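Local coordinates for protein interferon gamma (Paralichthys olivaceus, PDB 6F1E) that acts as a secreted homodimeric cytokine that binds the interferon gamma receptor and activates macrophages and neutrophils, at residues M41-E53 against R107-H119. Residues are numbered along the deposited sequence; the frame is centred on the assembly and turned at random.
Sequences METKMLFMGGVLE and RFKEQSKLLQGLH
Met45 runs across the side chain of Gln111 and up to the ring of Phe108. CB lies 3.5 Å from Gln111 NE2, and CG still borders that amide. Bends at chi2 (-70°) and chi3 then curl the chain toward the ring: SD makes an oblique Met-aromatic contact, 4.4 Å from the Phe108 ring centroid, and CE, at the tip, touches Phe108 CE1, the carbonyl oxygen of Arg107 and, folding back, Gln111 NE2. The ring itself lies close to the backbone of Gly49, with Gly49 CA 3.7 Å from Phe108 CD1. Leu52 CD1 sits over one face in a CH-pi contact, 4.0 Å from the ring centroid.

Further along, Leu115 is a knob in the hole formed by Leu46, Gly49, Gly50 and Glu53. Its CD1 reaches the helix backbone, 3.3 Å from Gly50 N, while its CD2 packs tightly at 3.3 Å against Leu46 CD1; Leu46 CD2 turns to Leu114. Beyond the knob, the Glu53 carboxylate lies near His119, but its OE2 is salt-bridged to Lys57.

The axes of segments 41-53 and 109-119 come within 8.9 Å and cross at -75°, in the interior of this all-helical cytokine. Leu52 also packs on Val100 and Arg104 of helix 89-107, and Leu46 meets Leu46 of the second subunit, so the crossing of helices 41-64 and 109-122 is part of the homodimer interface.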
loop_
_atom_site.group_PDB
_atom_site.type_symbol
_atom_site.label_atom_id
_atom_site.label_comp_id
_atom_site.label_asym_id
_atom_site.label_seq_id
_atom_site.Cartn_x
_atom_site.Cartn_y
_atom_site.Cartn_z
ATOM N N MET A 41 16.295 -3.214 5.459
ATOM C CA MET A 41 16.053 -1.883 6.029
ATOM C C MET A 41 15.037 -1.094 5.215
ATOM O O MET A 41 14.261 -0.323 5.754
ATOM C CB MET A 41 17.371 -1.100 6.105
ATOM C CG MET A 41 17.301 0.257 6.803
ATOM S SD MET A 41 16.584 0.293 8.470
ATOM C CE MET A 41 17.366 -1.114 9.286
ATOM N N GLU A 42 15.044 -1.285 3.914
ATOM C CA GLU A 42 14.118 -0.591 3.049
ATOM C C GLU A 42 12.691 -1.103 3.378
ATOM O O GLU A 42 11.752 -0.319 3.506
ATOM C CB GLU A 42 14.557 -0.785 1.568
ATOM C CG GLU A 42 13.697 -0.125 0.476
ATOM C CD GLU A 42 13.657 1.405 0.487
ATOM O OE1 GLU A 42 14.648 2.033 0.921
ATOM O OE2 GLU A 42 12.623 1.980 0.039
ATOM N N THR A 43 12.538 -2.410 3.557
ATOM C CA THR A 43 11.218 -2.993 3.832
ATOM C C THR A 43 10.668 -2.521 5.196
ATOM O O THR A 43 9.484 -2.190 5.320
ATOM C CB THR A 43 11.306 -4.535 3.873
ATOM O OG1 THR A 43 12.216 -4.983 2.878
ATOM C CG2 THR A 43 9.988 -5.170 3.613
ATOM N N LYS A 44 11.534 -2.526 6.212
ATOM C CA LYS A 44 11.161 -2.148 7.566
ATOM C C LYS A 44 10.768 -0.687 7.585
ATOM O O LYS A 44 9.718 -0.325 8.111
ATOM C CB LYS A 44 12.309 -2.398 8.538
ATOM C CG LYS A 44 12.458 -3.844 9.002
ATOM C CD LYS A 44 13.899 -4.162 9.396
ATOM C CE LYS A 44 14.007 -5.273 10.441
ATOM N NZ LYS A 44 15.109 -6.253 10.157
ATOM N N MET A 45 11.586 0.158 6.981
ATOM C CA MET A 45 11.271 1.582 6.935
ATOM C C MET A 45 9.941 1.856 6.254
ATOM O O MET A 45 9.205 2.755 6.643
ATOM C CB MET A 45 12.388 2.374 6.255
ATOM C CG MET A 45 13.600 2.627 7.144
ATOM S SD MET A 45 13.300 3.797 8.496
ATOM C CE MET A 45 13.021 5.341 7.630
ATOM N N LEU A 46 9.626 1.072 5.243
ATOM C CA LEU A 46 8.437 1.321 4.444
ATOM C C LEU A 46 7.191 0.883 5.216
ATOM O O LEU A 46 6.165 1.606 5.287
ATOM C CB LEU A 46 8.558 0.575 3.112
ATOM C CG LEU A 46 7.490 0.870 2.061
ATOM C CD1 LEU A 46 6.925 2.285 2.065
ATOM C CD2 LEU A 46 8.110 0.587 0.714
ATOM N N PHE A 47 7.283 -0.310 5.798
ATOM C CA PHE A 47 6.186 -0.828 6.554
ATOM C C PHE A 47 5.927 0.106 7.754
ATOM O O PHE A 47 4.772 0.529 7.979
ATOM C CB PHE A 47 6.444 -2.276 6.981
ATOM C CG PHE A 47 5.281 -2.876 7.719
ATOM C CD1 PHE A 47 4.123 -3.212 7.038
ATOM C CD2 PHE A 47 5.305 -3.001 9.118
ATOM C CE1 PHE A 47 3.022 -3.710 7.719
ATOM C CE2 PHE A 47 4.212 -3.489 9.797
ATOM C CZ PHE A 47 3.066 -3.855 9.087
ATOM N N MET A 48 6.997 0.455 8.480
ATOM C CA MET A 48 6.907 1.380 9.632
ATOM C C MET A 48 6.321 2.730 9.287
ATOM O O MET A 48 5.543 3.285 10.078
ATOM C CB MET A 48 8.257 1.637 10.297
ATOM C CG MET A 48 8.460 1.052 11.682
ATOM S SD MET A 48 7.032 1.043 12.806
ATOM C CE MET A 48 6.748 -0.715 12.568
ATOM N N GLY A 49 6.724 3.269 8.131
ATOM C CA GLY A 49 6.146 4.505 7.601
ATOM C C GLY A 49 4.650 4.362 7.390
ATOM O O GLY A 49 3.886 5.309 7.617
ATOM N N GLY A 50 4.240 3.169 6.944
ATOM C CA GLY A 50 2.836 2.832 6.779
ATOM C C GLY A 50 2.055 2.766 8.069
ATOM O O GLY A 50 0.897 3.247 8.132
ATOM N N VAL A 51 2.659 2.142 9.082
ATOM C CA VAL A 51 2.071 2.105 10.453
ATOM C C VAL A 51 1.889 3.528 11.029
ATOM O O VAL A 51 0.860 3.852 11.612
ATOM C CB VAL A 51 2.979 1.308 11.441
ATOM C CG1 VAL A 51 2.491 1.453 12.895
ATOM C CG2 VAL A 51 3.089 -0.157 11.051
ATOM N N LEU A 52 2.907 4.368 10.894
ATOM C CA LEU A 52 2.817 5.735 11.409
ATOM C C LEU A 52 1.693 6.514 10.697
ATOM O O LEU A 52 0.932 7.231 11.369
ATOM C CB LEU A 52 4.171 6.464 11.313
ATOM C CG LEU A 52 5.316 5.930 12.199
ATOM C CD1 LEU A 52 6.660 6.573 11.828
ATOM C CD2 LEU A 52 5.031 6.195 13.663
ATOM N N GLU A 53 1.551 6.312 9.381
ATOM C CA GLU A 53 0.420 6.876 8.608
ATOM C C GLU A 53 -0.949 6.395 9.087
ATOM O O GLU A 53 -1.914 7.176 9.158
ATOM C CB GLU A 53 0.573 6.588 7.140
ATOM C CG GLU A 53 -0.621 7.030 6.276
ATOM C CD GLU A 53 -0.283 7.147 4.777
ATOM O OE1 GLU A 53 0.910 7.034 4.367
ATOM O OE2 GLU A 53 -1.232 7.373 3.995
ATOM N N ARG A 107 11.490 11.824 9.504
ATOM C CA ARG A 107 12.287 10.609 9.184
ATOM C C ARG A 107 11.730 9.680 8.093
ATOM O O ARG A 107 12.438 8.759 7.662
ATOM C CB ARG A 107 12.582 9.820 10.476
ATOM C CG ARG A 107 13.423 10.570 11.504
ATOM C CD ARG A 107 14.876 10.633 11.068
ATOM N NE ARG A 107 15.651 11.662 11.754
ATOM C CZ ARG A 107 16.140 11.588 12.995
ATOM N NH1 ARG A 107 15.934 10.523 13.769
ATOM N NH2 ARG A 107 16.845 12.608 13.463
ATOM N N PHE A 108 10.506 9.947 7.631
ATOM C CA PHE A 108 9.782 9.061 6.737
ATOM C C PHE A 108 9.218 9.804 5.512
ATOM O O PHE A 108 8.048 9.641 5.156
ATOM C CB PHE A 108 8.689 8.321 7.568
ATOM C CG PHE A 108 9.267 7.297 8.543
ATOM C CD1 PHE A 108 9.528 5.987 8.133
ATOM C CD2 PHE A 108 9.597 7.659 9.864
ATOM C CE1 PHE A 108 10.095 5.053 9.005
ATOM C CE2 PHE A 108 10.150 6.725 10.743
ATOM C CZ PHE A 108 10.411 5.418 10.308
ATOM N N LYS A 109 10.046 10.632 4.872
ATOM C CA LYS A 109 9.577 11.508 3.754
ATOM C C LYS A 109 9.536 10.699 2.471
ATOM O O LYS A 109 8.560 10.743 1.725
ATOM C CB LYS A 109 10.505 12.739 3.489
ATOM C CG LYS A 109 10.250 14.074 4.219
ATOM C CD LYS A 109 8.806 14.363 4.651
ATOM C CE LYS A 109 7.773 14.399 3.525
ATOM N NZ LYS A 109 6.385 14.369 4.075
ATOM N N GLU A 110 10.658 10.021 2.236
ATOM C CA GLU A 110 10.908 9.102 1.121
ATOM C C GLU A 110 9.830 8.011 1.124
ATOM O O GLU A 110 9.247 7.691 0.082
ATOM C CB GLU A 110 12.317 8.509 1.357
ATOM C CG GLU A 110 13.012 7.713 0.260
ATOM C CD GLU A 110 14.507 7.530 0.571
ATOM O OE1 GLU A 110 15.238 8.542 0.547
ATOM O OE2 GLU A 110 14.966 6.398 0.860
ATOM N N GLN A 111 9.529 7.498 2.322
ATOM C CA GLN A 111 8.627 6.386 2.480
ATOM C C GLN A 111 7.190 6.844 2.279
ATOM O O GLN A 111 6.413 6.161 1.630
ATOM C CB GLN A 111 8.800 5.746 3.832
ATOM C CG GLN A 111 10.096 4.963 4.001
ATOM C CD GLN A 111 11.343 5.808 4.241
ATOM O OE1 GLN A 111 11.271 7.014 4.487
ATOM N NE2 GLN A 111 12.495 5.169 4.171
ATOM N N SER A 112 6.827 7.990 2.838
ATOM C CA SER A 112 5.497 8.561 2.612
ATOM C C SER A 112 5.187 8.792 1.125
ATOM O O SER A 112 4.018 8.669 0.700
ATOM C CB SER A 112 5.355 9.903 3.353
ATOM O OG SER A 112 5.107 9.708 4.726
ATOM N N LYS A 113 6.233 9.144 0.369
ATOM C CA LYS A 113 6.134 9.469 -1.057
ATOM C C LYS A 113 5.714 8.223 -1.826
ATOM O O LYS A 113 4.714 8.236 -2.564
ATOM C CB LYS A 113 7.498 9.981 -1.582
ATOM C CG LYS A 113 7.458 10.911 -2.796
ATOM C CD LYS A 113 8.828 11.577 -3.029
ATOM C CE LYS A 113 9.110 12.747 -2.066
ATOM N NZ LYS A 113 10.529 12.834 -1.598
ATOM N N LEU A 114 6.479 7.150 -1.601
ATOM C CA LEU A 114 6.223 5.833 -2.185
ATOM C C LEU A 114 4.862 5.356 -1.790
ATOM O O LEU A 114 4.048 5.055 -2.647
ATOM C CB LEU A 114 7.277 4.787 -1.769
ATOM C CG LEU A 114 7.149 3.358 -2.350
ATOM C CD1 LEU A 114 6.744 3.294 -3.810
ATOM C CD2 LEU A 114 8.458 2.598 -2.195
ATOM N N LEU A 115 4.605 5.330 -0.494
ATOM C CA LEU A 115 3.299 4.940 -0.001
ATOM C C LEU A 115 2.181 5.715 -0.678
ATOM O O LEU A 115 1.151 5.108 -0.962
ATOM C CB LEU A 115 3.195 5.066 1.530
ATOM C CG LEU A 115 4.001 4.035 2.362
ATOM C CD1 LEU A 115 3.810 4.305 3.843
ATOM C CD2 LEU A 115 3.657 2.568 2.078
ATOM N N GLN A 116 2.350 7.015 -0.972
ATOM C CA GLN A 116 1.231 7.754 -1.616
ATOM C C GLN A 116 1.003 7.205 -3.040
ATOM O O GLN A 116 -0.137 7.034 -3.466
ATOM C CB GLN A 116 1.408 9.288 -1.596
ATOM C CG GLN A 116 0.161 10.135 -1.999
ATOM C CD GLN A 116 -1.109 9.837 -1.181
ATOM O OE1 GLN A 116 -1.105 9.869 0.050
ATOM N NE2 GLN A 116 -2.203 9.548 -1.873
ATOM N N GLY A 117 2.091 6.886 -3.738
ATOM C CA GLY A 117 2.009 6.147 -4.997
ATOM C C GLY A 117 1.225 4.835 -4.864
ATOM O O GLY A 117 0.226 4.610 -5.587
ATOM N N LEU A 118 1.644 3.991 -3.918
ATOM C CA LEU A 118 0.967 2.708 -3.723
ATOM C C LEU A 118 -0.474 2.915 -3.345
ATOM O O LEU A 118 -1.319 2.179 -3.799
ATOM C CB LEU A 118 1.648 1.814 -2.697
ATOM C CG LEU A 118 3.104 1.517 -3.061
ATOM C CD1 LEU A 118 3.780 0.593 -2.041
ATOM C CD2 LEU A 118 3.187 0.932 -4.464
ATOM N N HIS A 119 -0.775 3.936 -2.565
ATOM C CA HIS A 119 -2.158 4.135 -2.129
ATOM C C HIS A 119 -2.983 4.589 -3.315
ATOM O O HIS A 119 -4.121 4.143 -3.517
ATOM C CB HIS A 119 -2.239 5.105 -0.942
ATOM C CG HIS A 119 -1.777 4.504 0.360
ATOM N ND1 HIS A 119 -0.747 3.585 0.441
ATOM C CD2 HIS A 119 -2.203 4.696 1.632
ATOM C CE1 HIS A 119 -0.555 3.240 1.701
ATOM N NE2 HIS A 119 -1.426 3.899 2.443
#